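Phosphoinositol-specific phospholipase C (Pseudomonas sp., PDB 5FYR) probably cleaves phosphoinositol lipids in a calcium-dependent reaction, holding the inositol ring beside a bound metal ion in a TIM-barrel-type active site. Local coordinates at residues A24-Y29 with T46-F51; N35-V40 with D81-G86; T115-K120 with V187-E192; P213-Q218 with A237-G242. One frame throughout, in Å; residues are numbered along the deposited sequence. Where two conformers were deposited one is given.

Contact 1: residues A24-Y29 with T46-F51; sequences ACHNCY and TLELDF. With CA (calcium ion), chain F; INS (1,2,3,4,5,6-hexahydroxy-cyclohexane), chain E.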
# COMPACT_ATOMS: atom_id res chain seq x y z
N ALA A 24 -9.49 4.53 -2.68
CA ALA A 24 -8.11 4.41 -3.14
C ALA A 24 -8.13 4.43 -4.67
O ALA A 24 -9.13 4.16 -5.30
CB ALA A 24 -7.52 3.09 -2.64
N CYS A 25 -6.97 4.76 -5.26
CA CYS A 25 -6.86 4.62 -6.69
C CYS A 25 -6.54 3.20 -7.12
O CYS A 25 -6.01 2.37 -6.32
CB CYS A 25 -5.81 5.57 -7.25
SG CYS A 25 -4.18 4.88 -7.38
N HIS A 26 -6.84 2.89 -8.38
CA HIS A 26 -6.35 1.69 -8.99
C HIS A 26 -5.50 2.11 -10.22
O HIS A 26 -6.01 2.69 -11.20
CB HIS A 26 -7.52 0.82 -9.43
CG HIS A 26 -7.12 -0.51 -10.03
ND1 HIS A 26 -8.06 -1.44 -10.40
CD2 HIS A 26 -5.91 -1.10 -10.23
CE1 HIS A 26 -7.45 -2.50 -10.91
NE2 HIS A 26 -6.15 -2.32 -10.81
N ASN A 27 -4.20 1.84 -10.14
CA ASN A 27 -3.28 2.10 -11.24
C ASN A 27 -3.24 3.57 -11.64
O ASN A 27 -3.05 3.92 -12.80
CB ASN A 27 -3.55 1.24 -12.43
CG ASN A 27 -3.12 -0.20 -12.29
OD1 ASN A 27 -2.66 -0.67 -11.26
ND2 ASN A 27 -3.24 -0.89 -13.37
N CYS A 28 -3.30 4.45 -10.65
CA CYS A 28 -3.39 5.89 -10.96
C CYS A 28 -2.13 6.60 -11.46
O CYS A 28 -2.15 7.81 -11.72
CB CYS A 28 -3.97 6.69 -9.79
SG CYS A 28 -3.08 6.54 -8.25
N TYR A 29 -1.05 5.83 -11.57
CA TYR A 29 0.16 6.24 -12.28
C TYR A 29 -0.04 6.27 -13.79
O TYR A 29 0.79 6.83 -14.51
CB TYR A 29 1.33 5.27 -11.97
CG TYR A 29 1.12 3.90 -12.52
CD1 TYR A 29 1.49 3.61 -13.84
CD2 TYR A 29 0.51 2.90 -11.77
CE1 TYR A 29 1.25 2.37 -14.36
CE2 TYR A 29 0.23 1.66 -12.31
CZ TYR A 29 0.60 1.39 -13.61
OH TYR A 29 0.35 0.17 -14.21
N THR A 46 -4.62 7.25 -0.84
CA THR A 46 -4.08 5.91 -1.11
C THR A 46 -3.91 5.76 -2.60
O THR A 46 -4.88 5.90 -3.37
CB THR A 46 -5.00 4.81 -0.53
OG1 THR A 46 -5.07 4.97 0.90
CG2 THR A 46 -4.47 3.44 -0.86
N LEU A 47 -2.66 5.49 -3.01
CA LEU A 47 -2.22 5.48 -4.41
C LEU A 47 -1.63 4.09 -4.74
O LEU A 47 -1.60 3.20 -3.90
CB LEU A 47 -1.18 6.61 -4.67
CG LEU A 47 -1.71 8.10 -4.60
CD1 LEU A 47 -2.02 8.63 -3.25
CD2 LEU A 47 -0.65 8.97 -5.19
N GLU A 48 -1.25 3.93 -6.00
CA GLU A 48 -0.68 2.70 -6.51
C GLU A 48 0.38 2.96 -7.58
O GLU A 48 0.19 3.80 -8.44
CB GLU A 48 -1.81 1.81 -7.06
CG GLU A 48 -1.33 0.44 -7.56
CD GLU A 48 -2.47 -0.50 -7.98
OE1 GLU A 48 -3.64 -0.05 -8.08
OE2 GLU A 48 -2.16 -1.70 -8.27
N LEU A 49 1.45 2.16 -7.55
CA LEU A 49 2.51 2.15 -8.53
C LEU A 49 2.78 0.70 -8.90
O LEU A 49 3.05 -0.12 -8.01
CB LEU A 49 3.78 2.78 -7.96
CG LEU A 49 3.70 4.27 -7.76
CD1 LEU A 49 4.77 4.78 -6.81
CD2 LEU A 49 3.73 5.05 -9.08
N ASP A 50 2.81 0.41 -10.20
CA ASP A 50 3.26 -0.89 -10.70
C ASP A 50 4.72 -0.77 -11.11
O ASP A 50 5.03 0.04 -11.97
CB ASP A 50 2.40 -1.32 -11.90
CG ASP A 50 0.94 -1.60 -11.52
OD1 ASP A 50 0.56 -1.47 -10.35
OD2 ASP A 50 0.11 -1.91 -12.37
N PHE A 51 5.57 -1.64 -10.57
CA PHE A 51 7.00 -1.47 -10.79
C PHE A 51 7.64 -2.73 -11.38
O PHE A 51 7.39 -3.83 -10.90
CB PHE A 51 7.73 -0.86 -9.58
CG PHE A 51 7.91 -1.74 -8.39
CD1 PHE A 51 6.87 -1.92 -7.47
CD2 PHE A 51 9.13 -2.32 -8.14
CE1 PHE A 51 7.06 -2.71 -6.37
CE2 PHE A 51 9.33 -3.09 -7.02
CZ PHE A 51 8.27 -3.31 -6.14
CA CA F . -1.47 -2.54 -10.31
C1 INS E . -3.82 -6.25 -9.81
C2 INS E . -4.28 -4.84 -9.44
C3 INS E . -4.20 -4.51 -8.00
C4 INS E . -3.03 -5.07 -7.28
C5 INS E . -2.54 -6.40 -7.66
C6 INS E . -2.60 -6.74 -9.09
O1 INS E . -3.57 -6.20 -11.21
O2 INS E . -3.40 -3.96 -10.15
O3 INS E . -4.44 -3.13 -7.74
O4 INS E . -3.09 -4.79 -5.91
O5 INS E . -1.40 -6.89 -6.96
O6 INS E . -2.18 -8.01 -9.43
O HOH W 1 -4.55 1.70 -4.17
O HOH W 2 -1.91 -3.97 -12.29
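OD2 of D50 is gripped twice: Y29 OH donates to it at 2.8 Å, and it binds the calcium ion, to which OD1 of the same carboxylate comes closer, at 2.3 Å. The hydroxyl arrives from above the carboxylate plane, the two side chains crossing at about a right angle. Chi1 of 67° sets CG of Y29 between its own backbone N and carbonyl carbon, bringing the ring over to the strand, where E48 O sits at its edge and L49 CD2 packs on CB. A phenylalanine here would probably keep that packing but leave D50 OD2 without its hydroxyl donor, held by the metal with less to steady it.

E48 sends an extended chain to the same ion. Its OE2 binds calcium and accepts a hydrogen bond from inositol O3 at 2.7 Å; its OE1 takes N27 N at 2.9 Å from above the carboxylate plane and pairs with R260 in a salt bridge, which fixes the group's rotation. N27 OD1 is a further ligand, its amide turned 85° against the D50 carboxylate, and D119 adds another. Behind them the C25-C28 disulfide rests on the strand, C25 SG lying 3.4 Å from E48 N. Inositol O2 binds the calcium directly at 2.4 Å, and H26 NE2 lies 3.3 Å from that same O2, so the metal would probably polarise that hydroxyl, consistent with a calcium-dependent phospholipase C.

Contact 2: residues N35-V40 with D81-G86; sequences NTFSSV and DNNCTG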
# COMPACT_ATOMS: atom_id res chain seq x y z
N ASN A 35 -3.78 13.28 -14.79
CA ASN A 35 -2.81 14.02 -15.61
C ASN A 35 -1.40 13.98 -15.04
O ASN A 35 -0.41 13.92 -15.78
CB ASN A 35 -3.31 15.42 -15.88
CG ASN A 35 -4.45 15.45 -16.89
OD1 ASN A 35 -4.72 14.47 -17.61
ND2 ASN A 35 -5.16 16.56 -16.93
N THR A 36 -1.32 13.99 -13.71
CA THR A 36 -0.07 13.85 -12.98
C THR A 36 -0.33 12.94 -11.80
O THR A 36 -1.40 12.94 -11.25
CB THR A 36 0.49 15.19 -12.47
OG1 THR A 36 -0.41 15.74 -11.51
CG2 THR A 36 0.69 16.23 -13.60
N PHE A 37 0.71 12.23 -11.38
CA PHE A 37 0.59 11.38 -10.21
C PHE A 37 0.27 12.23 -8.98
O PHE A 37 -0.56 11.85 -8.17
CB PHE A 37 1.89 10.58 -10.02
CG PHE A 37 1.78 9.43 -9.06
CD1 PHE A 37 0.81 8.45 -9.25
CD2 PHE A 37 2.68 9.28 -8.01
CE1 PHE A 37 0.77 7.35 -8.42
CE2 PHE A 37 2.60 8.21 -7.16
CZ PHE A 37 1.64 7.26 -7.36
N SER A 38 0.86 13.40 -8.90
CA SER A 38 0.68 14.25 -7.73
C SER A 38 -0.77 14.75 -7.63
O SER A 38 -1.30 14.90 -6.52
CB SER A 38 1.65 15.45 -7.79
OG SER A 38 1.51 16.14 -9.01
N SER A 39 -1.41 14.96 -8.78
CA SER A 39 -2.79 15.41 -8.76
C SER A 39 -3.75 14.44 -8.09
O SER A 39 -4.83 14.85 -7.64
CB SER A 39 -3.34 15.74 -10.15
OG SER A 39 -3.50 14.60 -10.94
N VAL A 40 -3.39 13.17 -8.01
CA VAL A 40 -4.23 12.17 -7.37
C VAL A 40 -4.50 12.58 -5.95
O VAL A 40 -5.58 12.33 -5.38
CB VAL A 40 -3.61 10.77 -7.48
CG1 VAL A 40 -4.39 9.74 -6.68
CG2 VAL A 40 -3.50 10.40 -8.96
N ASP A 81 6.06 4.33 -18.46
CA ASP A 81 4.86 4.85 -19.09
C ASP A 81 3.92 5.22 -17.96
O ASP A 81 3.23 4.37 -17.41
CB ASP A 81 4.24 3.83 -20.03
CG ASP A 81 3.04 4.38 -20.80
OD1 ASP A 81 2.50 5.49 -20.52
OD2 ASP A 81 2.66 3.67 -21.75
N ASN A 82 3.98 6.49 -17.57
CA ASN A 82 3.26 6.93 -16.38
C ASN A 82 3.18 8.47 -16.35
O ASN A 82 3.78 9.14 -17.17
CB ASN A 82 3.95 6.40 -15.13
CG ASN A 82 5.36 6.96 -14.96
OD1 ASN A 82 5.54 8.15 -14.76
ND2 ASN A 82 6.36 6.09 -14.99
N ASN A 83 2.47 9.00 -15.36
CA ASN A 83 2.22 10.42 -15.22
C ASN A 83 3.06 11.06 -14.08
O ASN A 83 2.73 12.12 -13.59
CB ASN A 83 0.72 10.62 -14.92
CG ASN A 83 0.26 9.84 -13.72
OD1 ASN A 83 1.07 9.48 -12.87
ND2 ASN A 83 -1.01 9.64 -13.62
N CYS A 84 4.17 10.42 -13.70
CA CYS A 84 5.06 10.96 -12.71
C CYS A 84 5.96 11.99 -13.36
O CYS A 84 6.17 12.01 -14.59
CB CYS A 84 5.90 9.88 -12.04
SG CYS A 84 4.88 8.55 -11.36
N THR A 85 6.52 12.83 -12.53
CA THR A 85 7.50 13.82 -13.02
C THR A 85 8.60 13.18 -13.84
O THR A 85 9.19 12.19 -13.38
CB THR A 85 8.17 14.44 -11.85
OG1 THR A 85 8.78 13.39 -11.07
CG2 THR A 85 7.17 15.22 -11.09
N GLY A 86 8.81 13.72 -15.04
CA GLY A 86 9.72 13.20 -16.08
C GLY A 86 9.07 12.64 -17.35
O GLY A 86 9.77 12.05 -18.23
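F37 N donates to N83 O at 3.0 Å, tying together two loops, one carrying an ST motif at T36 and the other an Asx turn at N82. The N-H comes from above the carbonyl plane of N83, and T36 CA leans on the same oxygen with a CA-H...O contact. The N83 amide then lies along the 35-37 backbone, its OD1 against F37 CB at 3.2 Å, while its ND2 donates to C28 O and A34 O. An alanine in place of N83 would probably leave those two carbonyls without their donor and open a gap beside F37 CB.

Next to it, C84 SG meets F37 as an oblique sulfur-aromatic contact, 4.5 Å from the ring centroid. That sulfur is fixed by its disulfide to C97 of helix 94-107, and the F37 ring runs on to V101 of the same helix and to L47 and L49 of strand 46-52. The loops are thus pinned over the outer side of that strand.

Further out, the turns hold the backbones in shape. N82 OD1 accepts from C84 N at 2.9 Å, and T36 OG1 accepts from S39 N at 3.0 Å. S39 OG also donates to T36, reaching its backbone O at 2.7 Å, 15° from the carbonyl plane.

Contact 3: residues T115-K120 with V187-E192; sequences TLILDK and VLNHSE. With CA (calcium ion), chain F; INS (1,2,3,4,5,6-hexahydroxy-cyclohexane), chain E.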
# COMPACT_ATOMS: atom_id res chain seq x y z
N THR A 115 -0.99 6.17 1.97
CA THR A 115 -0.67 4.75 1.76
C THR A 115 -0.34 4.55 0.28
O THR A 115 -1.14 4.93 -0.58
CB THR A 115 -1.86 3.85 2.20
OG1 THR A 115 -2.09 4.09 3.58
CG2 THR A 115 -1.53 2.43 1.96
N LEU A 116 0.83 3.96 -0.01
CA LEU A 116 1.25 3.66 -1.40
C LEU A 116 1.34 2.16 -1.58
O LEU A 116 2.13 1.46 -0.92
CB LEU A 116 2.62 4.25 -1.80
CG LEU A 116 2.81 5.73 -1.53
CD1 LEU A 116 4.25 6.06 -1.87
CD2 LEU A 116 1.82 6.58 -2.32
N ILE A 117 0.52 1.69 -2.51
CA ILE A 117 0.51 0.29 -2.89
C ILE A 117 1.57 0.14 -3.99
O ILE A 117 1.44 0.71 -5.08
CB ILE A 117 -0.86 -0.13 -3.43
CG1 ILE A 117 -2.02 0.19 -2.39
CG2 ILE A 117 -0.80 -1.54 -4.00
CD1 ILE A 117 -1.87 -0.33 -1.03
N LEU A 118 2.61 -0.65 -3.70
CA LEU A 118 3.72 -0.88 -4.61
C LEU A 118 3.51 -2.31 -5.17
O LEU A 118 3.80 -3.33 -4.47
CB LEU A 118 5.05 -0.74 -3.84
CG LEU A 118 5.22 0.62 -3.14
CD1 LEU A 118 6.52 0.65 -2.40
CD2 LEU A 118 5.19 1.75 -4.13
N ASP A 119 2.98 -2.35 -6.39
CA ASP A 119 2.54 -3.57 -7.01
C ASP A 119 3.69 -4.11 -7.88
O ASP A 119 3.96 -3.58 -8.96
CB ASP A 119 1.27 -3.28 -7.78
CG ASP A 119 0.67 -4.49 -8.43
OD1 ASP A 119 0.93 -5.61 -7.96
OD2 ASP A 119 -0.13 -4.34 -9.41
N LYS A 120 4.45 -5.05 -7.33
CA LYS A 120 5.66 -5.57 -7.96
C LYS A 120 5.28 -6.49 -9.09
O LYS A 120 4.44 -7.38 -8.87
CB LYS A 120 6.53 -6.26 -6.91
CG LYS A 120 7.94 -6.52 -7.42
CD LYS A 120 8.80 -7.21 -6.34
CE LYS A 120 10.31 -7.09 -6.60
NZ LYS A 120 10.70 -7.14 -8.01
N VAL A 187 3.19 -0.40 0.99
CA VAL A 187 2.59 -1.74 0.95
C VAL A 187 3.08 -2.50 -0.27
O VAL A 187 3.11 -1.94 -1.38
CB VAL A 187 1.08 -1.64 0.90
CG1 VAL A 187 0.42 -3.02 0.96
CG2 VAL A 187 0.59 -0.72 2.01
N LEU A 188 3.51 -3.74 -0.09
CA LEU A 188 3.99 -4.53 -1.23
C LEU A 188 2.87 -5.50 -1.65
O LEU A 188 2.32 -6.25 -0.82
CB LEU A 188 5.22 -5.34 -0.82
CG LEU A 188 5.90 -6.18 -1.90
CD1 LEU A 188 6.49 -5.30 -2.95
CD2 LEU A 188 7.00 -7.01 -1.25
N ASN A 189 2.62 -5.53 -2.96
CA ASN A 189 1.76 -6.53 -3.55
C ASN A 189 2.54 -7.23 -4.69
O ASN A 189 3.52 -6.72 -5.21
CB ASN A 189 0.49 -5.97 -4.23
CG ASN A 189 -0.51 -5.31 -3.30
OD1 ASN A 189 -0.47 -5.42 -2.04
ND2 ASN A 189 -1.40 -4.58 -3.87
N HIS A 190 2.10 -8.43 -5.03
CA HIS A 190 2.57 -9.20 -6.19
C HIS A 190 1.47 -10.23 -6.45
O HIS A 190 0.79 -10.64 -5.52
CB HIS A 190 3.93 -9.87 -5.85
CG HIS A 190 4.66 -10.38 -7.05
ND1 HIS A 190 4.33 -11.56 -7.64
CD2 HIS A 190 5.72 -9.91 -7.74
CE1 HIS A 190 5.10 -11.79 -8.69
NE2 HIS A 190 5.97 -10.80 -8.76
N SER A 191 1.39 -10.75 -7.66
CA SER A 191 0.45 -11.82 -7.98
C SER A 191 0.81 -13.12 -7.28
O SER A 191 -0.03 -13.93 -7.02
CB SER A 191 0.31 -11.96 -9.49
OG SER A 191 1.46 -12.51 -10.03
N GLU A 192 2.08 -13.27 -6.91
CA GLU A 192 2.61 -14.46 -6.27
C GLU A 192 3.01 -14.12 -4.83
O GLU A 192 3.98 -13.41 -4.60
CB GLU A 192 3.77 -15.07 -7.01
CG GLU A 192 3.55 -15.41 -8.47
CD GLU A 192 4.85 -15.74 -9.18
OE1 GLU A 192 5.81 -16.29 -8.58
OE2 GLU A 192 4.94 -15.51 -10.37
CA CA F . -1.47 -2.54 -10.31
C1 INS E . -3.82 -6.25 -9.81
C2 INS E . -4.28 -4.84 -9.44
C3 INS E . -4.20 -4.51 -8.00
C4 INS E . -3.03 -5.07 -7.28
C5 INS E . -2.54 -6.40 -7.66
C6 INS E . -2.60 -6.74 -9.09
O1 INS E . -3.57 -6.20 -11.21
O2 INS E . -3.40 -3.96 -10.15
O3 INS E . -4.44 -3.13 -7.74
O4 INS E . -3.09 -4.79 -5.91
O5 INS E . -1.40 -6.89 -6.96
O6 INS E . -2.18 -8.01 -9.43
O HOH W 3 2.72 -9.27 -9.85
O HOH W 2 -1.91 -3.97 -12.29
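The H190 ring reaches back to K120, its CD2 3.1 Å from K120 O in an oblique approach. Water 3 sits over the centre of one ring face, 3.5 Å above the plane, and at the same time bridges the two segments by donating to K120 O and accepting from S191 N. At the ring edge, E192 N donates to ND1 almost exactly in plane at 2.9 Å, which settles the rotation of the imidazole. The second flat group, the D119 carboxylate, splits its duties: OD2 binds the calcium ion at 2.4 Å while OD1 accepts from inositol O5 at 2.8 Å. With CG anti to its backbone N (chi1 -178°), D119 reaches over to the ligand. The N189 amide faces the inositol from the next strand, resting on I117 CG2.

Beneath these groups 115-120 and 187-189 run parallel, at 28° to each other, as neighbouring strands of a TIM-barrel-type sheet, and it is toward their C-terminal ends that ligand and metal are bound. Four backbone bonds stitch them in turn: L116 O to V187 N, V187 O to L118 N, L118 O to N189 N and N189 O to K120 N. L118 N to V187 O is the shortest of the four, at 2.7 Å. On the side that bears D119, I117 CD1 packs against V187 CB at 3.8 Å, the two side chains pointing the same way. On the other, L188 CD1 lies by K120 CB, while K120 NZ goes on to Q122 O and a salt bridge with D53.

Contact 4: residues P213-Q218 with A237-G242; sequences PVTNGQ and AMNNMG. With INS (1,2,3,4,5,6-hexahydroxy-cyclohexane), chain E.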
# COMPACT_ATOMS: atom_id res chain seq x y z
N PRO A 213 -0.56 -9.94 1.33
CA PRO A 213 -0.73 -11.06 0.41
C PRO A 213 -2.08 -11.15 -0.28
O PRO A 213 -3.10 -10.68 0.24
CB PRO A 213 -0.54 -12.30 1.28
CG PRO A 213 -0.87 -11.86 2.66
CD PRO A 213 -0.47 -10.39 2.71
N VAL A 214 -2.08 -11.84 -1.43
CA VAL A 214 -3.30 -12.28 -2.08
C VAL A 214 -4.04 -13.14 -1.07
O VAL A 214 -3.45 -14.08 -0.52
CB VAL A 214 -3.01 -13.09 -3.34
CG1 VAL A 214 -4.29 -13.67 -3.94
CG2 VAL A 214 -2.30 -12.23 -4.38
N THR A 215 -5.32 -12.86 -0.86
CA THR A 215 -6.12 -13.43 0.22
C THR A 215 -7.39 -14.04 -0.37
O THR A 215 -8.23 -13.34 -0.97
CB THR A 215 -6.43 -12.32 1.22
OG1 THR A 215 -5.23 -11.80 1.73
CG2 THR A 215 -7.34 -12.75 2.34
N ASN A 216 -7.53 -15.36 -0.16
CA ASN A 216 -8.72 -16.09 -0.60
C ASN A 216 -9.14 -17.18 0.36
O ASN A 216 -9.96 -18.04 0.03
CB ASN A 216 -8.61 -16.56 -2.03
CG ASN A 216 -7.45 -17.46 -2.26
OD1 ASN A 216 -7.04 -18.23 -1.38
ND2 ASN A 216 -6.89 -17.39 -3.48
N GLY A 217 -8.62 -17.12 1.59
CA GLY A 217 -9.01 -18.06 2.66
C GLY A 217 -8.55 -17.56 3.99
O GLY A 217 -7.69 -16.66 4.07
N GLN A 218 -9.06 -18.15 5.04
CA GLN A 218 -8.72 -17.73 6.39
C GLN A 218 -7.21 -17.81 6.69
O GLN A 218 -6.67 -16.99 7.42
CB GLN A 218 -9.50 -18.51 7.42
CG GLN A 218 -9.27 -18.05 8.83
CD GLN A 218 -9.91 -16.71 9.09
OE1 GLN A 218 -11.05 -16.44 8.68
NE2 GLN A 218 -9.21 -15.87 9.83
N ALA A 237 0.10 -7.81 8.23
CA ALA A 237 -0.78 -6.85 8.92
C ALA A 237 -1.75 -6.20 7.93
O ALA A 237 -2.48 -5.25 8.26
CB ALA A 237 0.08 -5.75 9.56
N MET A 238 -1.76 -6.72 6.70
CA MET A 238 -2.54 -6.18 5.59
C MET A 238 -2.91 -7.31 4.68
O MET A 238 -2.17 -8.29 4.63
CB MET A 238 -1.77 -5.12 4.80
CG MET A 238 -1.40 -3.90 5.60
SD MET A 238 -1.09 -2.54 4.46
CE MET A 238 -0.76 -1.19 5.57
N ASN A 239 -4.05 -7.18 3.98
CA ASN A 239 -4.51 -8.28 3.08
C ASN A 239 -5.07 -7.66 1.84
O ASN A 239 -5.78 -6.64 1.91
CB ASN A 239 -5.55 -9.16 3.78
CG ASN A 239 -4.92 -10.07 4.79
OD1 ASN A 239 -4.45 -11.19 4.46
ND2 ASN A 239 -4.93 -9.65 6.00
N ASN A 240 -4.77 -8.28 0.70
CA ASN A 240 -5.16 -7.75 -0.62
C ASN A 240 -6.14 -8.74 -1.29
O ASN A 240 -5.83 -9.91 -1.43
CB ASN A 240 -3.94 -7.53 -1.52
CG ASN A 240 -4.17 -6.43 -2.58
OD1 ASN A 240 -4.62 -5.30 -2.29
ND2 ASN A 240 -3.85 -6.75 -3.82
N MET A 241 -7.29 -8.23 -1.72
CA MET A 241 -8.33 -9.07 -2.31
C MET A 241 -8.82 -8.54 -3.63
O MET A 241 -9.12 -7.36 -3.77
CB MET A 241 -9.56 -9.16 -1.40
CG MET A 241 -9.27 -9.79 -0.05
SD MET A 241 -10.26 -9.15 1.30
CE MET A 241 -9.32 -7.67 1.65
N GLY A 242 -8.93 -9.41 -4.60
CA GLY A 242 -9.73 -9.12 -5.80
C GLY A 242 -11.23 -9.16 -5.55
O GLY A 242 -11.69 -9.55 -4.47
C1 INS E . -3.82 -6.25 -9.81
C2 INS E . -4.28 -4.84 -9.44
C3 INS E . -4.20 -4.51 -8.00
C4 INS E . -3.03 -5.07 -7.28
C5 INS E . -2.54 -6.40 -7.66
C6 INS E . -2.60 -6.74 -9.09
O1 INS E . -3.57 -6.20 -11.21
O2 INS E . -3.40 -3.96 -10.15
O3 INS E . -4.44 -3.13 -7.74
O4 INS E . -3.09 -4.79 -5.91
O5 INS E . -1.40 -6.89 -6.96
O6 INS E . -2.18 -8.01 -9.43
O HOH W 4 -7.84 -12.14 -3.74
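V214 and N240 form a single backbone bridge, in which N240 N donates to P213 O at 3.0 Å and T215 N returns a weak bond to N240 O. This links the stretch after strand 210-211, the edge of one sheet, to strand 238-242, the edge of the other, and so helps close the wall expected of a TIM-barrel-type fold. V214 CA adds a CA-H...O contact to N240 O at 3.5 Å, so that carbonyl is approached by two residues of the other chain segment.

Of the side chains, N240 leads to the active site. Its CG, anti to the backbone N (chi1 -153°), carries the amide away from P213 O, and ND2 donates to inositol O4 at 3.0 Å with a fair N-H...O angle of 148°. The other end of the amide, OD1, accepts from R260, so the group is held at both ends and presents its N-H side to the ligand.

T215 points toward the strand and sits across N239 at about a right angle, OG1 lying 3.4 Å from N239 CB and near the amide beyond it; I221 of helix 218-222 packs on both residues. At the M238 end of the contact, P213 CD lies 3.3 Å from M238 O, and the M238 side chain packs on V187 of strand 184-189. At the M241 end, in the conformer given, M241 CG lies beside T215. Past it, water 4 spans the segments, donating to T215 O at 3.0 Å and accepting from G242 N at 3.1 Å.

Overall arrangement
Along the chain, contacts 1 and 2 interleave, and contacts 3 and 4 follow in series. Contacts 1 and 3 share one sheet, in which strands 46-52 and 114-120 are neighbours; their centres are about 9 Å apart and both supply ligands to the calcium. Contact 4 lies about 12 Å from contact 3, centre to centre, touching it through V187 with M238, and stands at the edge strand of the second sheet. Contacts 1, 3 and 4 thus approach one inositol from successive parts of the barrel. Contact 2 lies behind contact 1, bonded to it through N83, and its centre is about 28 Å from that of contact 4, across the chain's centre, so it belongs to the outer shell.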